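Local structure of oxygen-independent coproporphyrinogen III oxidase (Escherichia coli, 1OLT) at residues G112-Y117 and E145-E150; I59-K64 and I74-Q79; L383-I388 and K421-T426; K375-N380 and N435-F440. The protein catalyses the anaerobic oxidative decarboxylation of two propionate groups of coproporphyrinogen III to vinyl groups, giving protoporphyrinogen IX in heme biosynthesis with S-adenosylmethionine and a [4Fe-4S] cluster. One frame throughout, in Å; residues are numbered along the deposited sequence. Where two conformers were deposited one is given.

Interaction 1: residues G112-Y117 and E145-E150. With SAM (S-adenosylmethionine), chain C; SAM (S-adenosylmethionine), chain D; SF4 (iron/sulfur cluster), chain B.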
# COMPACT_ATOMS: atom_id res chain seq x y z
N GLY A 112 1.30 5.82 -7.70
CA GLY A 112 0.80 7.14 -8.07
C GLY A 112 -0.61 7.40 -7.55
O GLY A 112 -0.93 6.96 -6.43
N GLY A 113 -1.46 8.11 -8.33
CA GLY A 113 -1.25 8.49 -9.67
C GLY A 113 -1.26 7.31 -10.56
O GLY A 113 -1.53 6.19 -10.13
N THR A 114 -0.91 7.53 -11.84
CA THR A 114 -0.94 6.52 -12.83
C THR A 114 0.43 6.35 -13.47
O THR A 114 0.80 7.11 -14.39
CB THR A 114 -1.95 6.87 -13.91
OG1 THR A 114 -3.27 7.01 -13.40
CG2 THR A 114 -2.06 5.70 -14.89
N PRO A 115 1.23 5.39 -13.01
CA PRO A 115 2.54 5.15 -13.63
C PRO A 115 2.53 4.96 -15.13
O PRO A 115 3.48 5.44 -15.76
CB PRO A 115 3.06 3.89 -12.91
CG PRO A 115 2.42 4.01 -11.53
CD PRO A 115 1.07 4.59 -11.78
N THR A 116 1.49 4.32 -15.66
CA THR A 116 1.33 4.13 -17.08
C THR A 116 0.82 5.34 -17.87
O THR A 116 0.56 5.22 -19.09
CB THR A 116 0.52 2.86 -17.40
OG1 THR A 116 -0.74 2.81 -16.70
CG2 THR A 116 1.29 1.69 -16.97
N TYR A 117 0.71 6.47 -17.19
CA TYR A 117 0.64 7.75 -17.87
C TYR A 117 1.91 7.98 -18.72
O TYR A 117 1.86 8.64 -19.78
CB TYR A 117 0.53 8.86 -16.85
CG TYR A 117 0.22 10.24 -17.42
CD1 TYR A 117 1.24 11.08 -17.94
CD2 TYR A 117 -1.09 10.73 -17.41
CE1 TYR A 117 0.92 12.37 -18.46
CE2 TYR A 117 -1.41 11.99 -17.93
CZ TYR A 117 -0.40 12.81 -18.45
OH TYR A 117 -0.74 14.04 -18.93
N GLU A 145 1.76 -0.02 -11.05
CA GLU A 145 0.31 0.11 -11.11
C GLU A 145 -0.16 0.65 -12.43
O GLU A 145 0.48 1.51 -13.03
CB GLU A 145 -0.15 1.00 -9.97
CG GLU A 145 0.42 0.55 -8.62
CD GLU A 145 -0.15 1.23 -7.43
OE1 GLU A 145 -1.42 1.31 -7.36
OE2 GLU A 145 0.67 1.68 -6.54
N VAL A 146 -1.31 0.15 -12.88
CA VAL A 146 -1.75 0.33 -14.26
C VAL A 146 -3.21 0.71 -14.25
O VAL A 146 -4.01 0.02 -13.67
CB VAL A 146 -1.60 -0.99 -15.08
CG1 VAL A 146 -2.11 -0.77 -16.51
CG2 VAL A 146 -0.16 -1.44 -15.13
N ASP A 147 -3.55 1.80 -14.91
CA ASP A 147 -4.95 2.17 -15.17
C ASP A 147 -5.35 1.53 -16.52
O ASP A 147 -4.71 1.77 -17.55
CB ASP A 147 -4.99 3.69 -15.27
CG ASP A 147 -6.35 4.25 -15.68
OD1 ASP A 147 -7.40 3.59 -15.51
OD2 ASP A 147 -6.43 5.42 -16.14
N PRO A 148 -6.41 0.71 -16.56
CA PRO A 148 -6.75 -0.01 -17.80
C PRO A 148 -7.63 0.86 -18.78
O PRO A 148 -8.73 0.40 -19.25
CB PRO A 148 -7.54 -1.17 -17.29
CG PRO A 148 -8.34 -0.51 -16.10
CD PRO A 148 -7.29 0.37 -15.45
N ARG A 149 -7.21 2.09 -18.98
CA ARG A 149 -7.85 3.05 -19.89
C ARG A 149 -6.73 3.78 -20.61
O ARG A 149 -5.65 3.92 -20.07
CB ARG A 149 -8.66 4.06 -19.12
CG ARG A 149 -9.88 3.52 -18.51
CD ARG A 149 -10.61 4.54 -17.63
NE ARG A 149 -9.82 4.85 -16.42
CZ ARG A 149 -9.99 5.90 -15.66
NH1 ARG A 149 -10.97 6.77 -15.90
NH2 ARG A 149 -9.21 6.07 -14.58
N GLU A 150 -7.00 4.18 -21.84
CA GLU A 150 -6.02 4.95 -22.66
C GLU A 150 -4.62 4.30 -22.66
O GLU A 150 -3.56 4.93 -22.42
CB GLU A 150 -6.04 6.40 -22.21
CG GLU A 150 -7.43 7.02 -22.38
CD GLU A 150 -7.47 8.52 -22.00
OE1 GLU A 150 -6.48 9.20 -22.28
OE2 GLU A 150 -8.46 9.01 -21.37
N SAM C . -4.01 5.08 -11.14
CA SAM C . -4.28 3.66 -11.35
C SAM C . -5.77 3.30 -11.41
O SAM C . -6.62 4.11 -10.91
OXT SAM C . -6.02 2.27 -12.00
CB SAM C . -3.63 2.93 -10.16
CG SAM C . -4.37 2.72 -8.87
SD SAM C . -4.62 4.16 -7.87
CE SAM C . -2.99 4.87 -7.65
C5' SAM C . -4.61 3.42 -6.15
C4' SAM C . -5.93 2.81 -5.56
O4' SAM C . -6.46 3.53 -4.45
C3' SAM C . -7.09 2.82 -6.53
O3' SAM C . -6.97 1.83 -7.57
C2' SAM C . -8.31 2.69 -5.62
O2' SAM C . -8.71 1.32 -5.48
C1' SAM C . -7.81 3.18 -4.29
N9 SAM C . -8.51 4.35 -3.80
C8 SAM C . -8.32 5.63 -4.27
N7 SAM C . -9.09 6.46 -3.58
C5 SAM C . -9.76 5.73 -2.64
C6 SAM C . -10.69 6.07 -1.64
N6 SAM C . -11.10 7.32 -1.42
N1 SAM C . -11.18 5.06 -0.85
C2 SAM C . -10.77 3.74 -1.05
N3 SAM C . -9.87 3.41 -2.01
C4 SAM C . -9.39 4.40 -2.79
N SAM D . -3.64 4.82 -0.14
CA SAM D . -4.84 4.17 -0.69
C SAM D . -6.05 4.32 0.26
O SAM D . -7.13 4.86 -0.08
OXT SAM D . -6.04 3.93 1.44
CB SAM D . -4.55 2.68 -1.01
CG SAM D . -3.54 2.42 -2.17
SD SAM D . -1.90 1.83 -1.64
CE SAM D . -2.05 0.02 -1.89
C5' SAM D . -0.64 2.20 -2.91
C4' SAM D . -0.46 3.69 -3.12
O4' SAM D . 0.10 4.20 -1.92
C3' SAM D . 0.53 4.08 -4.22
O3' SAM D . -0.04 3.95 -5.51
C2' SAM D . 0.89 5.46 -3.76
O2' SAM D . -0.16 6.35 -4.03
C1' SAM D . 1.00 5.28 -2.24
N9 SAM D . 2.34 4.90 -1.82
C8 SAM D . 2.87 3.66 -1.79
N7 SAM D . 4.19 3.75 -1.34
C5 SAM D . 4.45 5.01 -1.10
C6 SAM D . 5.58 5.64 -0.65
N6 SAM D . 6.69 5.01 -0.32
N1 SAM D . 5.51 6.99 -0.53
C2 SAM D . 4.39 7.67 -0.83
N3 SAM D . 3.29 7.07 -1.29
C4 SAM D . 3.32 5.75 -1.41
FE1 SF4 B . -5.78 8.56 -10.96
FE2 SF4 B . -6.93 8.00 -8.63
FE3 SF4 B . -6.13 6.20 -10.27
FE4 SF4 B . -8.03 7.54 -10.76
S1 SF4 B . -8.00 6.07 -9.00
S2 SF4 B . -6.57 7.01 -12.36
S3 SF4 B . -7.52 9.49 -10.17
S4 SF4 B . -4.91 7.62 -9.16
O HOH W 1 -4.90 7.77 -15.57
O HOH W 2 -2.68 3.64 -18.05
O HOH W 3 -1.87 5.36 -20.41
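Pro-115 and Thr-114 pack closely on Glu-145 and Asp-147. Three ring carbons of Pro-115 gather round the carbonyl oxygen of Glu-145, and CD comes within 3.4 Å of that O. The methyl of Thr-114 lies on the Asp-147 side chain, CG2 to CB 3.6 Å. Thr-116 OG1 sits over the chain at Val-146 and accepts a weak bond from Asp-147 N at 3.5 Å. These loops follow the parallel strands 105-112 and 140-146 of the partial (beta/alpha) barrel of the radical SAM core. The glycine-rich turn holds a cis peptide before Gly-113. Gly-112 N donates to O3' of one S-adenosylmethionine, the chain D molecule, at 3.2 Å. That same O3' gives its proton to Glu-145 OE2 at 2.6 Å. The other molecule, chain C, chelates one cluster iron through N and O, and its N lies 3.1 Å from Thr-114 OG1. Asp-147 CG stands opposite the backbone N (chi1 174°), which brings the carboxylate to Arg-149. The two form a side-on salt bridge. Arg-149 NE, at 2.9 Å, and NH2 both donate to Asp-147 OD1, which lies in the guanidinium plane. Arg-149 NH2 also approaches cluster sulfur S2. Replacing Asp-147 by an alanine would probably leave Arg-149 without this mate and free its guanidinium to turn beside the cluster. The side toward solvent-exposed Glu-150 is looser and bridged by waters. One joins Thr-114 OG1 to Asp-147 OD2, another Thr-116 OG1 to Asp-147 O. A third donates to Thr-116 O and, at 2.7 Å, to Glu-150 O.

Interaction 2: residues I59-K64 and I74-Q79. With SF4 (iron/sulfur cluster), chain B.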
# COMPACT_ATOMS: atom_id res chain seq x y z
N ILE A 59 4.62 8.55 -9.39
CA ILE A 59 4.31 9.14 -10.67
C ILE A 59 2.91 9.74 -10.52
O ILE A 59 1.92 8.99 -10.42
CB ILE A 59 4.33 8.10 -11.82
CG1 ILE A 59 5.64 7.34 -12.01
CG2 ILE A 59 4.00 8.81 -13.16
CD1 ILE A 59 6.82 8.20 -12.26
N PRO A 60 2.78 11.06 -10.39
CA PRO A 60 1.49 11.57 -9.95
C PRO A 60 0.41 11.74 -11.00
O PRO A 60 -0.76 11.86 -10.61
CB PRO A 60 1.86 12.94 -9.35
CG PRO A 60 3.07 13.42 -10.22
CD PRO A 60 3.80 12.14 -10.48
N PHE A 61 0.73 11.69 -12.28
CA PHE A 61 -0.17 12.11 -13.29
C PHE A 61 -1.25 11.07 -13.62
O PHE A 61 -0.97 9.87 -13.69
CB PHE A 61 0.65 12.54 -14.55
CG PHE A 61 1.66 13.58 -14.28
CD1 PHE A 61 1.29 14.83 -13.91
CD2 PHE A 61 3.01 13.27 -14.33
CE1 PHE A 61 2.27 15.79 -13.59
CE2 PHE A 61 3.95 14.20 -14.02
CZ PHE A 61 3.59 15.44 -13.70
N CYS A 62 -2.47 11.56 -13.84
CA CYS A 62 -3.58 10.76 -14.35
C CYS A 62 -4.24 11.46 -15.54
O CYS A 62 -4.25 12.68 -15.64
CB CYS A 62 -4.60 10.50 -13.26
SG CYS A 62 -3.95 9.73 -11.78
N HIS A 63 -4.84 10.68 -16.43
CA HIS A 63 -5.52 11.21 -17.63
C HIS A 63 -6.83 11.94 -17.28
O HIS A 63 -7.18 12.94 -17.91
CB HIS A 63 -5.83 10.08 -18.62
CG HIS A 63 -4.60 9.44 -19.17
ND1 HIS A 63 -3.59 10.16 -19.75
CD2 HIS A 63 -4.27 8.14 -19.33
CE1 HIS A 63 -2.64 9.34 -20.17
NE2 HIS A 63 -3.02 8.11 -19.92
N LYS A 64 -7.53 11.44 -16.24
CA LYS A 64 -8.92 11.79 -16.00
C LYS A 64 -9.29 11.74 -14.48
O LYS A 64 -8.69 10.96 -13.73
CB LYS A 64 -9.79 10.80 -16.80
CG LYS A 64 -11.24 11.28 -16.95
CD LYS A 64 -12.17 10.30 -17.73
CE LYS A 64 -11.73 10.03 -19.22
NZ LYS A 64 -12.73 9.03 -19.87
N ILE A 74 -2.28 14.16 -9.86
CA ILE A 74 -2.52 15.38 -10.65
C ILE A 74 -3.13 14.96 -11.97
O ILE A 74 -2.47 14.29 -12.76
CB ILE A 74 -1.16 16.09 -10.94
CG1 ILE A 74 -0.49 16.54 -9.57
CG2 ILE A 74 -1.39 17.33 -11.90
CD1 ILE A 74 0.99 16.91 -9.70
N VAL A 75 -4.36 15.35 -12.23
CA VAL A 75 -5.04 15.03 -13.44
C VAL A 75 -4.65 16.11 -14.45
O VAL A 75 -4.79 17.27 -14.18
CB VAL A 75 -6.59 15.07 -13.24
CG1 VAL A 75 -7.29 14.93 -14.61
CG2 VAL A 75 -7.04 13.99 -12.31
N THR A 76 -4.14 15.71 -15.60
CA THR A 76 -3.77 16.65 -16.62
C THR A 76 -3.69 15.98 -17.98
O THR A 76 -3.29 14.84 -18.11
CB THR A 76 -2.45 17.35 -16.29
OG1 THR A 76 -2.06 18.25 -17.34
CG2 THR A 76 -1.30 16.37 -16.23
N ARG A 77 -4.10 16.74 -18.99
CA ARG A 77 -3.93 16.34 -20.36
C ARG A 77 -2.63 16.89 -20.98
O ARG A 77 -2.32 16.60 -22.14
CB ARG A 77 -5.16 16.81 -21.15
CG ARG A 77 -6.48 16.03 -20.78
CD ARG A 77 -6.28 14.51 -20.91
NE ARG A 77 -7.53 13.78 -20.95
CZ ARG A 77 -7.59 12.49 -21.23
NH1 ARG A 77 -6.50 11.84 -21.58
NH2 ARG A 77 -8.74 11.85 -21.21
N GLN A 78 -1.91 17.73 -20.23
CA GLN A 78 -0.64 18.29 -20.70
C GLN A 78 0.46 17.26 -20.51
O GLN A 78 1.15 17.26 -19.52
CB GLN A 78 -0.34 19.57 -19.95
CG GLN A 78 -1.34 20.62 -20.24
CD GLN A 78 -0.89 21.97 -19.72
OE1 GLN A 78 -0.05 22.64 -20.34
NE2 GLN A 78 -1.38 22.34 -18.58
N GLN A 79 0.55 16.34 -21.45
CA GLN A 79 1.40 15.16 -21.33
C GLN A 79 2.90 15.49 -21.18
O GLN A 79 3.63 14.72 -20.53
CB GLN A 79 1.20 14.19 -22.50
CG GLN A 79 1.30 12.61 -22.07
CD GLN A 79 2.76 12.07 -21.98
OE1 GLN A 79 3.66 12.70 -22.59
NE2 GLN A 79 3.01 10.87 -21.21
FE1 SF4 B . -5.78 8.56 -10.96
FE2 SF4 B . -6.93 8.00 -8.63
FE3 SF4 B . -6.13 6.20 -10.27
FE4 SF4 B . -8.03 7.54 -10.76
S1 SF4 B . -8.00 6.07 -9.00
S2 SF4 B . -6.57 7.01 -12.36
S3 SF4 B . -7.52 9.49 -10.17
S4 SF4 B . -4.91 7.62 -9.16
O HOH W 4 -3.44 12.60 -21.90
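The CX3CX2C cluster motif of radical SAM enzymes starts in this parallel ladder, where Phe-61 pairs with Ile-74 and Cys-62 with Val-75. Cys-62 ends strand 53-62, and the chain returns as strand 74-75 after Cys-66 and Cys-69, the other cluster cysteines. Ile-74 N donates to Pro-60 O, and Cys-62 N to Ile-74 O. Thr-76 N meets Cys-62 O at 3.0 Å, nearly in line with the C=O bond. Cys-62 SG lies opposite its own carbonyl carbon (chi1 -56°) and binds iron FE1 at 2.3 Å. Phe-61 and Ile-74 share the other face of the sheet. Pro-60, just before Phe-61, lies beside Ile-74, CB to CD1 4.1 Å. Phe-61 CD1 meets the methyl CG2 of Thr-76 at 3.8 Å, and Pro-60 CG lies over the centre of the phenyl ring. At the outer end, Arg-77 crosses His-63 at about a right angle. His-63 O lies over one face of the Arg-77 guanidinium, 3.2 Å from Arg-77 NE, but the angle is too poor for a hydrogen bond. Arg-77 NH1 forms a salt bridge with Glu-150 and donates to a water at 3.2 Å. This water is 3.3 Å from His-63 ND1.

Interaction 3: residues L383-I388 and K421-T426. Unlike the reference sequence in segment 383-388: Ser-386 (reference Ala).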
# COMPACT_ATOMS: atom_id res chain seq x y z
N LEU A 383 1.38 -12.31 18.44
CA LEU A 383 2.55 -11.65 19.02
C LEU A 383 3.13 -12.54 20.15
O LEU A 383 2.49 -12.76 21.20
CB LEU A 383 2.18 -10.29 19.58
CG LEU A 383 3.33 -9.43 20.13
CD1 LEU A 383 4.32 -8.97 19.05
CD2 LEU A 383 2.74 -8.24 20.83
N ASP A 384 4.33 -13.05 19.88
CA ASP A 384 5.13 -13.79 20.84
C ASP A 384 5.89 -12.77 21.70
O ASP A 384 6.68 -11.99 21.15
CB ASP A 384 6.13 -14.65 20.10
CG ASP A 384 5.51 -15.91 19.51
OD1 ASP A 384 4.89 -16.68 20.28
OD2 ASP A 384 5.62 -16.22 18.29
N TYR A 385 5.65 -12.74 23.03
CA TYR A 385 6.35 -11.76 23.86
C TYR A 385 7.85 -11.98 23.85
O TYR A 385 8.62 -11.05 23.74
CB TYR A 385 5.86 -11.78 25.32
CG TYR A 385 4.44 -11.30 25.53
CD1 TYR A 385 3.78 -10.51 24.59
CD2 TYR A 385 3.73 -11.67 26.69
CE1 TYR A 385 2.49 -10.10 24.77
CE2 TYR A 385 2.41 -11.25 26.89
CZ TYR A 385 1.80 -10.47 25.91
OH TYR A 385 0.52 -10.03 26.05
N SER A 386 8.25 -13.24 23.94
CA SER A 386 9.66 -13.58 24.23
C SER A 386 10.70 -12.89 23.30
O SER A 386 11.63 -12.26 23.81
CB SER A 386 9.85 -15.11 24.26
OG SER A 386 10.04 -15.58 25.58
N PRO A 387 10.55 -13.03 21.97
CA PRO A 387 11.43 -12.32 21.01
C PRO A 387 11.55 -10.79 21.20
O PRO A 387 12.65 -10.24 21.11
CB PRO A 387 10.79 -12.64 19.65
CG PRO A 387 10.12 -14.00 19.88
CD PRO A 387 9.58 -13.91 21.29
N ILE A 388 10.43 -10.11 21.47
CA ILE A 388 10.47 -8.67 21.75
C ILE A 388 11.25 -8.40 23.06
O ILE A 388 12.12 -7.51 23.11
CB ILE A 388 9.03 -8.08 21.73
CG1 ILE A 388 8.60 -7.98 20.26
CG2 ILE A 388 8.99 -6.70 22.38
CD1 ILE A 388 7.26 -7.46 20.04
N LYS A 421 2.53 -15.34 28.04
CA LYS A 421 3.51 -15.56 26.95
C LYS A 421 3.30 -14.80 25.59
O LYS A 421 4.24 -14.65 24.82
CB LYS A 421 3.67 -17.06 26.69
CG LYS A 421 2.52 -17.73 25.92
CD LYS A 421 3.06 -18.94 25.09
CE LYS A 421 1.98 -20.00 24.77
NZ LYS A 421 2.32 -21.32 25.37
N GLY A 422 2.08 -14.33 25.32
CA GLY A 422 1.75 -13.71 24.04
C GLY A 422 0.28 -13.35 23.81
O GLY A 422 -0.57 -13.42 24.71
N ILE A 423 -0.02 -12.91 22.58
CA ILE A 423 -1.37 -12.58 22.14
C ILE A 423 -1.65 -13.32 20.83
O ILE A 423 -0.80 -13.38 19.95
CB ILE A 423 -1.50 -11.07 21.92
CG1 ILE A 423 -1.31 -10.32 23.22
CG2 ILE A 423 -2.87 -10.69 21.32
CD1 ILE A 423 -0.72 -8.95 23.01
N GLN A 424 -2.84 -13.91 20.75
CA GLN A 424 -3.34 -14.50 19.52
C GLN A 424 -4.61 -13.71 19.13
O GLN A 424 -5.52 -13.55 19.93
CB GLN A 424 -3.64 -15.99 19.74
CG GLN A 424 -4.27 -16.71 18.56
CD GLN A 424 -3.39 -16.73 17.33
OE1 GLN A 424 -2.42 -17.48 17.28
NE2 GLN A 424 -3.73 -15.92 16.33
N VAL A 425 -4.63 -13.19 17.90
CA VAL A 425 -5.87 -12.60 17.36
C VAL A 425 -6.74 -13.78 16.93
O VAL A 425 -6.27 -14.71 16.29
CB VAL A 425 -5.61 -11.62 16.21
CG1 VAL A 425 -6.91 -10.94 15.77
CG2 VAL A 425 -4.58 -10.58 16.64
N THR A 426 -7.99 -13.75 17.34
CA THR A 426 -8.91 -14.84 17.09
C THR A 426 -9.55 -14.68 15.75
O THR A 426 -9.44 -13.62 15.12
CB THR A 426 -10.04 -14.86 18.15
OG1 THR A 426 -10.79 -13.63 18.05
CG2 THR A 426 -9.49 -14.90 19.57
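Tyr-385 lies flat along the backbone of Lys-421 and Gly-422, just where strand 382-384 gives way to a helix. Its N donates to Lys-421 O at 3.0 Å. CB rests on the same oxygen at 3.3 Å. CG, set opposite the carbonyl carbon of Tyr-385 (chi1 -68°), also lies near Lys-421 O. CD2 lies on the Lys-421 to Gly-422 peptide, 3.4 Å from Gly-422 N. CD1, CE2 and CZ surround Gly-422 CA, which stands 3.6 Å from the ring centre and only 4° off the normal, a CH-pi contact. CE1 touches Ile-423 CD1 at 3.8 Å. The tip, OH, ends against Ile-423 CG1 at 3.4 Å. Phe-396 also stacks on the ring. Next to it in the ladder, Leu-383 and Ile-423 form an antiparallel hydrogen-bonded pair, N to O 2.9 Å each way and in the carbonyl planes. Their side chains run together on the face turned to helices 365-380 and 401-412. Sheet order and helices are consistent with a winged-helix fold, in line with the helix-turn-helix assignment of this domain. With an alanine at Tyr-385, Gly-422 would probably lose the aromatic face lying on it, and a gap would open beside Ile-423. Gly-422 has no room for a side chain, since a CB would clash with Leu-383 O. The backbone bonds fix the strand register, while the ring packs on main chain at a glycine.

Interaction 4: residues K375-N380 and N435-F440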
# COMPACT_ATOMS: atom_id res chain seq x y z
N LYS A 375 3.42 -4.22 13.65
CA LYS A 375 3.70 -4.96 12.39
C LYS A 375 3.43 -6.43 12.55
O LYS A 375 2.79 -7.02 11.70
CB LYS A 375 5.17 -4.82 11.93
CG LYS A 375 5.48 -3.55 11.23
CD LYS A 375 7.02 -3.41 10.81
CE LYS A 375 7.58 -4.63 10.03
NZ LYS A 375 7.79 -5.83 10.94
N SER A 376 3.93 -7.03 13.62
CA SER A 376 3.61 -8.43 13.94
C SER A 376 2.11 -8.74 14.05
O SER A 376 1.67 -9.77 13.58
CB SER A 376 4.29 -8.86 15.26
OG SER A 376 3.89 -10.18 15.60
N LEU A 377 1.32 -7.87 14.66
CA LEU A 377 -0.10 -8.12 14.85
C LEU A 377 -0.85 -8.00 13.52
O LEU A 377 -1.71 -8.79 13.20
CB LEU A 377 -0.68 -7.12 15.88
CG LEU A 377 -0.33 -7.40 17.37
CD1 LEU A 377 -0.79 -6.25 18.28
CD2 LEU A 377 -0.93 -8.69 17.82
N ILE A 378 -0.49 -6.98 12.76
CA ILE A 378 -1.14 -6.66 11.47
C ILE A 378 -0.86 -7.73 10.42
O ILE A 378 -1.77 -8.11 9.68
CB ILE A 378 -0.64 -5.31 10.97
CG1 ILE A 378 -1.16 -4.19 11.88
CG2 ILE A 378 -1.00 -5.10 9.49
CD1 ILE A 378 -2.62 -3.85 11.67
N CYS A 379 0.37 -8.23 10.39
CA CYS A 379 0.82 -9.16 9.35
C CYS A 379 0.60 -10.63 9.71
O CYS A 379 0.22 -11.39 8.86
CB CYS A 379 2.29 -9.00 9.08
SG CYS A 379 2.76 -7.42 8.41
N ASN A 380 0.90 -11.00 10.97
CA ASN A 380 0.83 -12.40 11.43
C ASN A 380 -0.33 -12.75 12.36
O ASN A 380 -0.55 -13.91 12.69
CB ASN A 380 2.16 -12.76 12.08
CG ASN A 380 3.30 -12.69 11.07
OD1 ASN A 380 3.23 -13.30 10.01
ND2 ASN A 380 4.33 -11.91 11.38
N ASN A 435 -8.42 -1.99 15.82
CA ASN A 435 -8.82 -1.84 17.22
C ASN A 435 -7.76 -2.39 18.16
O ASN A 435 -7.35 -1.71 19.10
CB ASN A 435 -10.16 -2.53 17.53
CG ASN A 435 -11.28 -2.14 16.55
OD1 ASN A 435 -11.43 -2.75 15.49
ND2 ASN A 435 -12.07 -1.14 16.93
N ILE A 436 -7.29 -3.61 17.88
CA ILE A 436 -6.28 -4.25 18.73
C ILE A 436 -4.96 -3.46 18.72
O ILE A 436 -4.35 -3.23 19.78
CB ILE A 436 -6.05 -5.72 18.26
CG1 ILE A 436 -7.29 -6.58 18.53
CG2 ILE A 436 -4.81 -6.34 18.91
CD1 ILE A 436 -7.39 -7.82 17.64
N CYS A 437 -4.50 -3.08 17.53
CA CYS A 437 -3.24 -2.35 17.39
C CYS A 437 -3.28 -1.01 18.11
O CYS A 437 -2.27 -0.57 18.66
CB CYS A 437 -2.89 -2.13 15.90
SG CYS A 437 -2.49 -3.68 15.08
N MET A 438 -4.46 -0.38 18.12
CA MET A 438 -4.67 0.91 18.76
C MET A 438 -4.35 0.90 20.27
O MET A 438 -4.04 1.95 20.85
CB MET A 438 -6.12 1.37 18.55
CG MET A 438 -6.33 2.89 18.47
SD MET A 438 -7.94 3.44 17.70
CE MET A 438 -8.99 1.91 17.77
N CYS A 439 -4.44 -0.27 20.91
CA CYS A 439 -4.09 -0.38 22.35
C CYS A 439 -2.62 -0.09 22.64
O CYS A 439 -2.25 0.25 23.80
CB CYS A 439 -4.43 -1.76 22.90
SG CYS A 439 -6.19 -2.06 22.77
N PHE A 440 -1.80 -0.21 21.60
CA PHE A 440 -0.37 0.03 21.66
C PHE A 440 0.08 1.40 21.12
O PHE A 440 1.28 1.69 21.10
CB PHE A 440 0.36 -1.12 20.95
CG PHE A 440 0.22 -2.42 21.66
CD1 PHE A 440 1.09 -2.75 22.70
CD2 PHE A 440 -0.79 -3.30 21.33
CE1 PHE A 440 0.97 -3.95 23.39
CE2 PHE A 440 -0.92 -4.49 22.02
CZ PHE A 440 -0.03 -4.81 23.07
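Leu-377 packs its CD1 against Ile-436 and Phe-440. This methyl meets Ile-436 CG2 at 4.1 Å and Phe-440 CE2 at 4.1 Å, and the leucine crosses both of these side chains at about a right angle. CD1 is anti to CA (chi2 172°), which carries it outward to both partners. The base of Leu-377 has a separate neighbour. Its CB packs on Cys-437 SG at 4.0 Å. Cys-437 carries its sulfur opposite its own carbonyl carbon (chi1 -68°), which turns SG toward helix 365-380. The small side chain is consistent with the close approach of the backbones, with CA of Leu-377 and CA of Cys-437 7.0 Å apart. Helix 365-380 precedes, and helix 433-438 follows, the three-stranded sheet of the probable winged-helix domain at the C-terminal end of the protein. All five touching residues are buried, and the contact is wholly apolar. Ile-378 adds CG1 and CD1 against the Cys-437 sulfur, but it was modelled in two conformers, so the close approach seen in one of them is doubtful. Phe-440 N bonds to Cys-437 O at 3.0 Å, three residues back, and this turn brings the phenyl ring round to the leucine. The ring also meets Phe-400 edge-to-face, and the Phe-440 carbonyl accepts from Arg-370 NH1. On helix 365-380, the carbonyl of Ile-378 accepts from the hydroxyl of Tyr-313.

Overall arrangement
The four contacts form two pairs on opposite sides of the chain's centre. Interactions 1 and 2 belong to the radical SAM core, touch each other and share the cluster. Interaction 1 is buried; close packing at Pro-115 and Thr-114 is joined by waters, cofactor bonds and one salt bridge within 145-150. Interaction 2 is partly buried, with regular strand pairing and a charged outer rim. Interactions 3 and 4 lie in the C-terminal part, about 11 Å apart between centres. Interaction 3, partly buried, pairs edge strand 382-384 with central strand 422-425 and adds one aromatic face. Interaction 4 is buried and purely apolar. They meet where Val-425 packs on Ile-436 and Leu-383 on Leu-377.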